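Lysyl oxidase (Pichia pastoris, PDB 1W7C) is a copper- and topaquinone-containing lysyl oxidase that probably oxidises primary amines, including lysine side chains, through a Schiff base formed on the quinone. Local coordinates at residues M305-Y310 against Y322-K327; G328-Y333 against D497-G502; G502-A507 against S559-N564; P569-I574 against T676-F681. All blocks are in the same frame, centred on the assembly; numbering follows the deposited sequence. Where two conformers were deposited one is given.

Contact 1 of 4, residues M305-Y310 against Y322-K327; sequences MDWGFY and YDITFK
Over one face of the Trp307 indole lies Phe326, whose CD2 comes 3.5 Å from Trp307 CE2 while its CB makes a CH-pi contact above the six-membered ring. The ring planes meet obliquely, at 49°, an angle that is neither a stack nor a T. At the indole edge, Ile324 CG2 meets Trp307 CZ3 at 3.7 Å, and Trp307 NE1 is hydrogen-bonded to Phe447 O. The Tyr310 ring is instead approached in its plane, by Tyr322 O and by Asp323 OD1, which is 3.6 Å from Tyr310 CE1. The carboxylate lies nearly coplanar with this ring, and a water joins Asp323 OD1 to Tyr310 OH; Asp323 OD2 is salt-bridged to Arg330.

These side chains decorate a beta hairpin of strands 307-314 and 318-326, with a beta bulge where the register slips between Gly308 and Tyr310. Thr325 N donates to Gly308 O at 2.8 Å, almost straight at 173°. Glycine suits position 308 because a CB there would crowd Thr325 OG1. A water links Thr325 OG1 to Asp306 O. At the hairpin's end the Lys327 chain, given in one of two conformers, bends at its last torsion (chi4 -73°) and brings NZ to Asp306 OD1 at 2.7 Å. Because Asp688 also pairs with this amine, Lys327 is likely to stay protonated, its charge shared between two carboxylates.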
# COMPACT_ATOMS: atom_id res chain seq x y z
N MET A 305 -19.92 -7.98 -11.09
CA MET A 305 -18.94 -8.06 -12.19
C MET A 305 -18.22 -9.41 -12.23
O MET A 305 -17.01 -9.46 -12.39
CB MET A 305 -17.95 -6.89 -12.11
CG MET A 305 -18.64 -5.55 -12.10
SD MET A 305 -19.61 -5.27 -13.61
CE MET A 305 -20.81 -4.15 -12.96
N ASP A 306 -19.03 -10.48 -12.21
CA ASP A 306 -18.62 -11.87 -12.34
C ASP A 306 -18.03 -12.49 -11.08
O ASP A 306 -17.60 -13.64 -11.12
CB ASP A 306 -17.68 -12.12 -13.54
CG ASP A 306 -18.39 -12.03 -14.87
OD1 ASP A 306 -17.71 -11.81 -15.89
OD2 ASP A 306 -19.60 -12.22 -14.96
N TRP A 307 -17.98 -11.73 -9.98
CA TRP A 307 -17.67 -12.29 -8.66
C TRP A 307 -18.96 -12.75 -7.98
O TRP A 307 -20.02 -12.15 -8.16
CB TRP A 307 -17.04 -11.24 -7.77
CG TRP A 307 -15.66 -10.82 -8.12
CD1 TRP A 307 -15.29 -9.77 -8.88
CD2 TRP A 307 -14.45 -11.36 -7.61
NE1 TRP A 307 -13.93 -9.60 -8.88
CE2 TRP A 307 -13.38 -10.58 -8.10
CE3 TRP A 307 -14.14 -12.45 -6.78
CZ2 TRP A 307 -12.03 -10.84 -7.75
CZ3 TRP A 307 -12.84 -12.70 -6.46
CH2 TRP A 307 -11.80 -11.92 -6.96
N GLY A 308 -18.82 -13.79 -7.17
CA GLY A 308 -19.88 -14.22 -6.28
C GLY A 308 -19.28 -14.73 -4.98
O GLY A 308 -18.16 -15.25 -4.97
N PHE A 309 -20.03 -14.61 -3.89
CA PHE A 309 -19.61 -15.13 -2.58
C PHE A 309 -20.75 -15.05 -1.58
O PHE A 309 -21.68 -14.28 -1.77
CB PHE A 309 -18.36 -14.41 -2.02
CG PHE A 309 -18.50 -12.92 -1.88
CD1 PHE A 309 -18.04 -12.09 -2.89
CD2 PHE A 309 -19.15 -12.34 -0.79
CE1 PHE A 309 -18.19 -10.71 -2.81
CE2 PHE A 309 -19.29 -10.95 -0.69
CZ PHE A 309 -18.82 -10.15 -1.70
N TYR A 310 -20.63 -15.83 -0.52
CA TYR A 310 -21.50 -15.76 0.63
C TYR A 310 -20.75 -15.17 1.79
O TYR A 310 -19.55 -15.39 1.95
CB TYR A 310 -21.98 -17.16 1.04
CG TYR A 310 -22.70 -17.94 -0.02
CD1 TYR A 310 -22.00 -18.67 -0.96
CD2 TYR A 310 -24.08 -18.03 -0.04
CE1 TYR A 310 -22.66 -19.41 -1.94
CE2 TYR A 310 -24.75 -18.77 -1.02
CZ TYR A 310 -24.02 -19.47 -1.95
OH TYR A 310 -24.69 -20.20 -2.92
N TYR A 322 -17.30 -17.25 2.08
CA TYR A 322 -17.27 -18.62 1.62
C TYR A 322 -17.62 -18.68 0.15
O TYR A 322 -18.43 -17.89 -0.38
CB TYR A 322 -18.23 -19.51 2.45
CG TYR A 322 -17.74 -19.77 3.83
CD1 TYR A 322 -18.09 -18.95 4.89
CD2 TYR A 322 -16.90 -20.83 4.08
CE1 TYR A 322 -17.55 -19.19 6.19
CE2 TYR A 322 -16.40 -21.08 5.33
CZ TYR A 322 -16.75 -20.27 6.38
OH TYR A 322 -16.23 -20.57 7.63
N ASP A 323 -17.03 -19.68 -0.52
CA ASP A 323 -17.34 -19.94 -1.94
C ASP A 323 -17.13 -18.72 -2.82
O ASP A 323 -18.01 -18.31 -3.56
CB ASP A 323 -18.77 -20.50 -2.08
CG ASP A 323 -18.98 -21.22 -3.39
OD1 ASP A 323 -20.14 -21.20 -3.88
OD2 ASP A 323 -18.04 -21.82 -3.94
N ILE A 324 -15.96 -18.13 -2.71
CA ILE A 324 -15.62 -16.96 -3.52
C ILE A 324 -15.32 -17.43 -4.93
O ILE A 324 -14.37 -18.19 -5.14
CB ILE A 324 -14.42 -16.16 -2.99
CG1 ILE A 324 -14.65 -15.73 -1.54
CG2 ILE A 324 -14.21 -14.93 -3.89
CD1 ILE A 324 -13.51 -14.98 -0.92
N THR A 325 -16.16 -17.01 -5.86
CA THR A 325 -16.02 -17.37 -7.26
C THR A 325 -15.75 -16.16 -8.14
O THR A 325 -16.22 -15.06 -7.85
CB THR A 325 -17.30 -18.07 -7.78
OG1 THR A 325 -18.39 -17.15 -7.82
CG2 THR A 325 -17.64 -19.27 -6.87
N PHE A 326 -15.03 -16.39 -9.22
CA PHE A 326 -14.81 -15.36 -10.24
C PHE A 326 -14.99 -16.03 -11.60
O PHE A 326 -14.42 -17.10 -11.85
CB PHE A 326 -13.44 -14.69 -10.10
CG PHE A 326 -13.20 -13.63 -11.12
CD1 PHE A 326 -12.28 -13.78 -12.14
CD2 PHE A 326 -13.92 -12.46 -11.06
CE1 PHE A 326 -12.10 -12.77 -13.10
CE2 PHE A 326 -13.74 -11.46 -12.01
CZ PHE A 326 -12.81 -11.62 -13.03
N LYS A 327 -15.81 -15.43 -12.44
CA LYS A 327 -16.16 -15.99 -13.76
C LYS A 327 -16.52 -17.46 -13.67
O LYS A 327 -16.08 -18.28 -14.49
CB LYS A 327 -15.07 -15.67 -14.79
CG LYS A 327 -14.99 -14.18 -15.08
CD LYS A 327 -14.05 -13.85 -16.23
CE LYS A 327 -14.19 -12.37 -16.62
NZ LYS A 327 -15.48 -12.13 -17.33
O HOH W 1 -18.49 -16.12 -10.47
O HOH W 2 -22.86 -21.70 -4.38

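Contact 2 of 4, residues G328-Y333 against D497-G502; sequences GERIVY and DLDVGG. With CA (calcium ion), chain D.
Val332 and Leu498 form an antiparallel non-hydrogen-bonded pair, flanked by backbone bonds from Asp499 N to Ile331 O (2.9 Å) and from Tyr333 N to Asp497 O (2.9 Å), and Ile331 with Val332 makes a classic beta bulge opposite Ile324. On the apolar side Val332 CG2 crosses Leu498 CD2 at 3.8 Å, two branched aliphatic residues that suit a non-hydrogen-bonded pair, where the backbones come close. The other side is acidic. Asp497 has CG anti to the backbone N (chi1 -178°), while Asp499 turns its CG beside the backbone N (chi1 -78°). The two different torsions bring both OD1 atoms to one calcium ion, each at 2.3 Å. Leu498 O and a water bind the same ion, and Asp643 and Ile644 complete the site.

The second oxygens of these carboxylates turn toward Tyr333: Asp497 OD2 lies at the ring edge, 3.6 Å from Tyr333 CD2, and Asp499 OD2 is 3.5 Å from Tyr333 CB. Arg330 runs alongside Asp499 with its guanidinium nearly perpendicular to the carboxylate; its NE is salt-bridged to Asp323 and its NH1 to Asp73, and a water in the guanidinium plane bridges Arg330 NH1 and Asp499 OD2. OD1 of each aspartate thus binds the metal while OD2 of each pairs with Lys65, which is likely to keep both ionised and ready to offset the calcium charge.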
# COMPACT_ATOMS: atom_id res chain seq x y z
N GLY A 328 -17.31 -17.80 -12.66
CA GLY A 328 -17.91 -19.13 -12.55
C GLY A 328 -17.03 -20.21 -11.95
O GLY A 328 -17.43 -21.36 -11.91
N GLU A 329 -15.84 -19.85 -11.47
CA GLU A 329 -14.96 -20.81 -10.85
C GLU A 329 -14.62 -20.37 -9.43
O GLU A 329 -14.26 -19.21 -9.20
CB GLU A 329 -13.65 -20.97 -11.64
CG GLU A 329 -13.83 -21.44 -13.09
CD GLU A 329 -12.50 -21.68 -13.77
OE1 GLU A 329 -11.94 -20.75 -14.36
OE2 GLU A 329 -11.95 -22.80 -13.67
N ARG A 330 -14.69 -21.30 -8.47
CA ARG A 330 -14.26 -21.01 -7.12
C ARG A 330 -12.74 -20.81 -7.11
O ARG A 330 -12.01 -21.65 -7.60
CB ARG A 330 -14.58 -22.18 -6.20
CG ARG A 330 -14.18 -21.97 -4.78
CD ARG A 330 -14.44 -23.18 -3.87
NE ARG A 330 -15.86 -23.52 -3.98
CZ ARG A 330 -16.38 -24.55 -4.65
NH1 ARG A 330 -15.63 -25.53 -5.13
NH2 ARG A 330 -17.70 -24.61 -4.78
N ILE A 331 -12.32 -19.71 -6.52
CA ILE A 331 -10.91 -19.48 -6.21
C ILE A 331 -10.58 -19.63 -4.72
O ILE A 331 -9.46 -19.98 -4.40
CB ILE A 331 -10.40 -18.15 -6.75
CG1 ILE A 331 -11.12 -16.95 -6.16
CG2 ILE A 331 -10.41 -18.13 -8.29
CD1 ILE A 331 -10.37 -15.67 -6.30
N VAL A 332 -11.55 -19.37 -3.85
CA VAL A 332 -11.29 -19.46 -2.40
C VAL A 332 -12.53 -20.11 -1.75
O VAL A 332 -13.64 -19.59 -1.85
CB VAL A 332 -11.06 -18.05 -1.76
CG1 VAL A 332 -10.98 -18.16 -0.23
CG2 VAL A 332 -9.86 -17.36 -2.34
N TYR A 333 -12.30 -21.22 -1.06
CA TYR A 333 -13.37 -21.88 -0.33
C TYR A 333 -13.80 -21.07 0.90
O TYR A 333 -14.99 -20.86 1.12
CB TYR A 333 -13.00 -23.33 0.04
CG TYR A 333 -14.08 -23.92 0.95
CD1 TYR A 333 -15.31 -24.27 0.43
CD2 TYR A 333 -13.88 -24.08 2.32
CE1 TYR A 333 -16.33 -24.73 1.26
CE2 TYR A 333 -14.87 -24.54 3.16
CZ TYR A 333 -16.10 -24.86 2.61
OH TYR A 333 -17.12 -25.28 3.42
N ASP A 497 -8.08 -20.06 2.35
CA ASP A 497 -8.17 -21.39 1.78
C ASP A 497 -8.43 -21.25 0.29
O ASP A 497 -9.52 -21.48 -0.24
CB ASP A 497 -9.24 -22.21 2.50
CG ASP A 497 -9.35 -23.60 1.99
OD1 ASP A 497 -8.44 -24.05 1.21
OD2 ASP A 497 -10.32 -24.31 2.37
N LEU A 498 -7.36 -20.90 -0.41
CA LEU A 498 -7.32 -20.86 -1.87
C LEU A 498 -7.51 -22.29 -2.37
O LEU A 498 -6.85 -23.19 -1.86
CB LEU A 498 -5.96 -20.29 -2.36
CG LEU A 498 -5.91 -18.76 -2.41
CD1 LEU A 498 -4.46 -18.28 -2.20
CD2 LEU A 498 -6.46 -18.24 -3.71
N ASP A 499 -8.29 -22.45 -3.42
CA ASP A 499 -8.48 -23.71 -4.12
C ASP A 499 -8.36 -23.34 -5.62
O ASP A 499 -9.36 -23.05 -6.29
CB ASP A 499 -9.88 -24.31 -3.88
CG ASP A 499 -10.05 -24.99 -2.54
OD1 ASP A 499 -9.08 -25.21 -1.78
OD2 ASP A 499 -11.24 -25.33 -2.23
N VAL A 500 -7.14 -23.22 -6.09
CA VAL A 500 -6.91 -22.72 -7.44
C VAL A 500 -7.04 -23.84 -8.46
O VAL A 500 -6.26 -24.78 -8.46
CB VAL A 500 -5.51 -22.06 -7.55
CG1 VAL A 500 -5.35 -21.46 -8.92
CG2 VAL A 500 -5.37 -21.00 -6.48
N GLY A 501 -8.04 -23.74 -9.31
CA GLY A 501 -8.28 -24.79 -10.27
C GLY A 501 -8.46 -26.12 -9.58
O GLY A 501 -7.77 -27.10 -9.93
N GLY A 502 -9.36 -26.11 -8.59
CA GLY A 502 -9.71 -27.24 -7.74
C GLY A 502 -9.01 -27.25 -6.40
O GLY A 502 -8.22 -26.34 -6.10
CA CA D . -7.24 -25.03 -0.45
O HOH W 3 -12.74 -26.06 -4.52
O HOH W 4 -10.30 -22.02 -9.62
O HOH W 5 -5.89 -26.00 -2.22

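Contact 3 of 4, residues G502-A507 against S559-N564; sequences GTKNRA and SAEETN
Arg506 lays one face of its guanidinium over Ala560 CB, 3.8 Å from NH1, and the same NH1 donates to Ala560 O at 2.8 Å, in the carbonyl plane on a lone pair. The setting is the end of an antiparallel pairing between strands 504-518 and 553-559, where Asn505 sits opposite Ser559 and the chain then turns through Ala560 and Glu561. Alanine suits the turn, its small CB fitting between the guanidinium and the Lys504 chain, whose CG it meets at 3.7 Å. Fully extended, Lys504 carries NZ on to a rather long salt bridge with Glu561 OE2, at 3.3 Å.

Waters in the guanidinium plane tie Arg506 NH1 to Ser559 O and NH2 to Ala560 O, while NE pairs with Asp640. A leucine in place of Arg506 would remove these donors, so that Ala560 O would probably lose its protein partner in this turn and Asp640 a counter-charge.

Lys504 O is gripped from opposite faces of its plane, by Ala560 N at 3.0 Å and by the amide Asn505 ND2 at 2.9 Å. At the start of the turn Ser559, with OG anti to the backbone N (chi1 -179°), spans it in an ST motif by accepting from Glu562 N at 2.9 Å.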
# COMPACT_ATOMS: atom_id res chain seq x y z
N GLY A 502 -9.36 -26.11 -8.59
CA GLY A 502 -9.71 -27.24 -7.74
C GLY A 502 -9.01 -27.25 -6.40
O GLY A 502 -8.22 -26.34 -6.10
N THR A 503 -9.31 -28.22 -5.56
CA THR A 503 -8.64 -28.31 -4.27
C THR A 503 -7.19 -28.73 -4.33
O THR A 503 -6.36 -28.31 -3.49
CB THR A 503 -9.38 -29.26 -3.30
OG1 THR A 503 -9.49 -30.58 -3.88
CG2 THR A 503 -10.76 -28.77 -2.94
N LYS A 504 -6.86 -29.62 -5.26
CA LYS A 504 -5.53 -30.23 -5.29
C LYS A 504 -4.56 -29.22 -5.88
O LYS A 504 -4.64 -28.91 -7.09
CB LYS A 504 -5.52 -31.55 -6.09
CG LYS A 504 -4.23 -32.28 -6.00
CD LYS A 504 -4.14 -33.55 -6.89
CE LYS A 504 -2.80 -34.29 -6.73
NZ LYS A 504 -2.78 -35.54 -7.53
N ASN A 505 -3.66 -28.72 -5.04
CA ASN A 505 -2.80 -27.60 -5.37
C ASN A 505 -1.35 -27.90 -4.98
O ASN A 505 -1.03 -28.92 -4.39
CB ASN A 505 -3.27 -26.31 -4.64
CG ASN A 505 -4.59 -25.71 -5.12
OD1 ASN A 505 -5.04 -24.73 -4.50
ND2 ASN A 505 -5.19 -26.22 -6.21
N ARG A 506 -0.46 -26.98 -5.40
CA ARG A 506 0.95 -26.96 -5.00
C ARG A 506 1.25 -25.53 -4.64
O ARG A 506 0.61 -24.62 -5.15
CB ARG A 506 1.82 -27.34 -6.18
CG ARG A 506 1.85 -28.71 -6.51
CD ARG A 506 3.14 -29.08 -7.32
NE ARG A 506 2.97 -30.44 -7.73
CZ ARG A 506 2.16 -30.84 -8.69
NH1 ARG A 506 1.61 -29.98 -9.50
NH2 ARG A 506 2.05 -32.14 -8.92
N ALA A 507 2.14 -25.31 -3.70
CA ALA A 507 2.62 -23.98 -3.39
C ALA A 507 4.04 -23.88 -3.89
O ALA A 507 4.85 -24.77 -3.70
CB ALA A 507 2.59 -23.75 -1.89
N SER A 559 -2.66 -24.66 -9.23
CA SER A 559 -3.36 -25.92 -9.48
C SER A 559 -2.31 -27.03 -9.65
O SER A 559 -1.33 -26.83 -10.34
CB SER A 559 -4.16 -25.82 -10.75
OG SER A 559 -4.85 -27.05 -10.98
N ALA A 560 -2.57 -28.21 -9.10
CA ALA A 560 -1.66 -29.33 -9.28
C ALA A 560 -1.65 -29.84 -10.72
O ALA A 560 -0.61 -30.28 -11.21
CB ALA A 560 -1.95 -30.47 -8.32
N GLU A 561 -2.81 -29.78 -11.37
CA GLU A 561 -2.99 -30.40 -12.67
C GLU A 561 -3.40 -29.46 -13.80
O GLU A 561 -3.07 -29.73 -14.96
CB GLU A 561 -4.04 -31.55 -12.58
CG GLU A 561 -3.91 -32.50 -11.37
CD GLU A 561 -2.80 -33.51 -11.49
OE1 GLU A 561 -2.23 -33.66 -12.59
OE2 GLU A 561 -2.49 -34.17 -10.47
N GLU A 562 -4.14 -28.38 -13.49
CA GLU A 562 -4.71 -27.53 -14.54
C GLU A 562 -3.66 -26.50 -14.98
O GLU A 562 -2.96 -25.90 -14.14
CB GLU A 562 -5.98 -26.77 -14.06
CG GLU A 562 -7.14 -27.66 -13.62
CD GLU A 562 -8.48 -26.94 -13.54
OE1 GLU A 562 -9.49 -27.62 -13.23
OE2 GLU A 562 -8.54 -25.74 -13.83
N THR A 563 -3.54 -26.30 -16.29
CA THR A 563 -2.66 -25.29 -16.86
C THR A 563 -3.43 -24.36 -17.76
O THR A 563 -4.53 -24.70 -18.21
CB THR A 563 -1.52 -25.96 -17.66
OG1 THR A 563 -2.08 -26.74 -18.73
CG2 THR A 563 -0.70 -26.93 -16.82
N ASN A 564 -2.83 -23.22 -18.07
CA ASN A 564 -3.33 -22.38 -19.15
C ASN A 564 -2.80 -22.88 -20.49
O ASN A 564 -2.17 -23.97 -20.56
CB ASN A 564 -3.10 -20.88 -18.87
CG ASN A 564 -1.68 -20.41 -19.11
OD1 ASN A 564 -0.79 -21.18 -19.50
ND2 ASN A 564 -1.45 -19.12 -18.85
O HOH W 6 -5.27 -30.17 -9.85
O HOH W 7 1.47 -27.18 -10.10
O HOH W 8 0.08 -33.35 -10.68

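Contact 4 of 4, residues P569-I574 against T676-F681; sequences PRAYNI and TPFNYF
The Tyr680 ring is a wedge held between two residues of the facing strand. On one face the Arg570 guanidinium lies flat, planes 28° apart, as a cation-pi stack, with Arg570 NH2 3.3 Å from Tyr680 CZ; on the opposite face the edge of Tyr572 drives in, a T-shaped pair in which Tyr572 CE1 is 3.7 Å from Tyr680 CG. Tyr572 in turn offers its own face to Pro677, and in one of the two proline conformers Pro677 CA sits over the Tyr572 ring centre in a CH-pi contact while its CG packs 3.7 Å from Tyr572 CZ; Tyr572 OH is hydrogen-bonded to Gly450 O.

This interlocking joins antiparallel strands 569-576 and 670-678 in the beta-sandwich enzyme domain of the copper amine oxidase family. On the other side of the pairing Thr676 CG2 fills the notch beside Asn573, 3.7 Å from Asn573 OD1, while Asn573 ND2 bonds Leu555 O; the small Ala571 lets Phe678 come near, CB to CB at 4.3 Å.

Arg570 bends at chi3 (76°) and hooks back onto Tyr680 O side-on, giving NE at 2.8 Å and NH2 at 3.1 Å, while NH1 is salt-bridged to Glu562 and NH2 to Glu329. With a methionine here, Tyr680 O would probably lose both donors and the two glutamates their shared cation. Just ahead of the wedge, a water bridges Pro569 O and Asn679 ND2, and Asn679 OD1 accepts from Ser658 N of the second subunit.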
# COMPACT_ATOMS: atom_id res chain seq x y z
N PRO A 569 1.07 -23.75 -14.93
CA PRO A 569 0.06 -24.02 -13.91
C PRO A 569 -0.83 -22.80 -13.65
O PRO A 569 -0.34 -21.67 -13.47
CB PRO A 569 0.89 -24.36 -12.69
CG PRO A 569 2.19 -24.93 -13.21
CD PRO A 569 2.42 -24.07 -14.47
N ARG A 570 -2.13 -23.00 -13.60
CA ARG A 570 -3.02 -21.92 -13.20
C ARG A 570 -2.69 -21.57 -11.76
O ARG A 570 -2.56 -22.45 -10.92
CB ARG A 570 -4.47 -22.39 -13.28
CG ARG A 570 -4.93 -22.74 -14.67
CD ARG A 570 -6.38 -23.08 -14.74
NE ARG A 570 -7.15 -21.87 -14.68
CZ ARG A 570 -8.47 -21.84 -14.50
NH1 ARG A 570 -9.16 -22.95 -14.29
NH2 ARG A 570 -9.09 -20.70 -14.54
N ALA A 571 -2.53 -20.27 -11.46
CA ALA A 571 -2.06 -19.89 -10.12
C ALA A 571 -2.67 -18.59 -9.65
O ALA A 571 -3.16 -17.79 -10.44
CB ALA A 571 -0.54 -19.82 -10.09
N TYR A 572 -2.62 -18.39 -8.34
CA TYR A 572 -2.84 -17.10 -7.71
C TYR A 572 -1.59 -16.76 -6.92
O TYR A 572 -0.99 -17.61 -6.26
CB TYR A 572 -4.10 -17.08 -6.80
CG TYR A 572 -5.31 -16.47 -7.46
CD1 TYR A 572 -6.00 -17.13 -8.47
CD2 TYR A 572 -5.77 -15.21 -7.09
CE1 TYR A 572 -7.07 -16.54 -9.10
CE2 TYR A 572 -6.87 -14.62 -7.70
CZ TYR A 572 -7.53 -15.28 -8.73
OH TYR A 572 -8.61 -14.74 -9.37
N ASN A 573 -1.21 -15.48 -7.04
CA ASN A 573 -0.06 -14.93 -6.30
C ASN A 573 -0.58 -14.26 -5.05
O ASN A 573 -1.45 -13.41 -5.13
CB ASN A 573 0.66 -13.96 -7.26
CG ASN A 573 1.70 -13.06 -6.63
OD1 ASN A 573 1.88 -11.93 -7.14
ND2 ASN A 573 2.43 -13.52 -5.66
N ILE A 574 0.00 -14.68 -3.92
CA ILE A 574 -0.21 -14.01 -2.63
C ILE A 574 0.86 -12.93 -2.53
O ILE A 574 2.05 -13.25 -2.34
CB ILE A 574 -0.11 -14.97 -1.45
CG1 ILE A 574 -1.04 -16.18 -1.63
CG2 ILE A 574 -0.42 -14.22 -0.16
CD1 ILE A 574 -0.92 -17.22 -0.52
N THR A 676 -3.83 -12.27 -6.46
CA THR A 676 -3.90 -11.83 -7.85
C THR A 676 -3.67 -12.97 -8.83
O THR A 676 -2.80 -13.81 -8.61
CB THR A 676 -3.00 -10.59 -8.10
OG1 THR A 676 -3.31 -9.99 -9.38
CG2 THR A 676 -1.55 -10.93 -8.13
N PRO A 677 -4.46 -13.05 -9.91
CA PRO A 677 -4.24 -14.13 -10.87
C PRO A 677 -2.84 -14.13 -11.45
O PRO A 677 -2.30 -13.05 -11.75
CB PRO A 677 -5.25 -13.82 -11.97
CG PRO A 677 -6.26 -13.01 -11.35
CD PRO A 677 -5.59 -12.20 -10.29
N PHE A 678 -2.26 -15.32 -11.62
CA PHE A 678 -0.93 -15.50 -12.16
C PHE A 678 -0.94 -16.72 -13.05
O PHE A 678 -0.97 -17.84 -12.58
CB PHE A 678 0.04 -15.64 -11.00
CG PHE A 678 1.49 -15.64 -11.37
CD1 PHE A 678 2.24 -14.49 -11.17
CD2 PHE A 678 2.13 -16.75 -11.91
CE1 PHE A 678 3.57 -14.45 -11.50
CE2 PHE A 678 3.50 -16.71 -12.24
CZ PHE A 678 4.20 -15.55 -12.02
N ASN A 679 -1.03 -16.48 -14.36
CA ASN A 679 -1.24 -17.57 -15.31
C ASN A 679 -2.54 -18.35 -15.10
O ASN A 679 -2.69 -19.46 -15.56
CB ASN A 679 -0.01 -18.50 -15.34
CG ASN A 679 1.21 -17.79 -15.82
OD1 ASN A 679 1.14 -16.88 -16.65
ND2 ASN A 679 2.36 -18.24 -15.34
N TYR A 680 -3.48 -17.73 -14.40
CA TYR A 680 -4.75 -18.35 -14.06
C TYR A 680 -5.65 -18.39 -15.30
O TYR A 680 -6.47 -19.30 -15.44
CB TYR A 680 -5.41 -17.57 -12.92
CG TYR A 680 -6.71 -18.16 -12.46
CD1 TYR A 680 -6.73 -19.30 -11.68
CD2 TYR A 680 -7.94 -17.57 -12.80
CE1 TYR A 680 -7.91 -19.86 -11.27
CE2 TYR A 680 -9.10 -18.11 -12.39
CZ TYR A 680 -9.10 -19.25 -11.63
OH TYR A 680 -10.31 -19.77 -11.27
N PHE A 681 -5.51 -17.40 -16.16
CA PHE A 681 -6.11 -17.35 -17.48
C PHE A 681 -5.00 -17.32 -18.54
O PHE A 681 -3.81 -17.30 -18.21
CB PHE A 681 -6.99 -16.10 -17.60
CG PHE A 681 -8.12 -16.02 -16.59
CD1 PHE A 681 -9.18 -16.93 -16.59
CD2 PHE A 681 -8.18 -14.95 -15.69
CE1 PHE A 681 -10.21 -16.81 -15.68
CE2 PHE A 681 -9.25 -14.82 -14.79
CZ PHE A 681 -10.26 -15.74 -14.81
O HOH W 9 2.16 -20.41 -13.46

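Overall arrangement
All four contacts lie inside the copper amine oxidase enzyme domain and on one side of the chain's centre. Along the chain, contact 1 closes before contact 2 opens, contacts 2 and 3 share Gly502, and contact 4 follows. Centres of contacts 1 and 2, 2 and 3, and 3 and 4 are each about 10 Å apart; those of contacts 1 and 3 are about 19 Å apart, and these two contacts do not touch. Strands 318-326 and 329-344 are sheet neighbours, so contact 1 continues into contact 2 through Asp323 and Arg330. Arg570 ties contact 4 to Glu329 of contact 2 and Glu562 of contact 3. Distant sequence is thereby gathered around contact 2, which holds calcium ligands, while contacts 1 and 4, and Asn564 of contact 3, meet the second subunit.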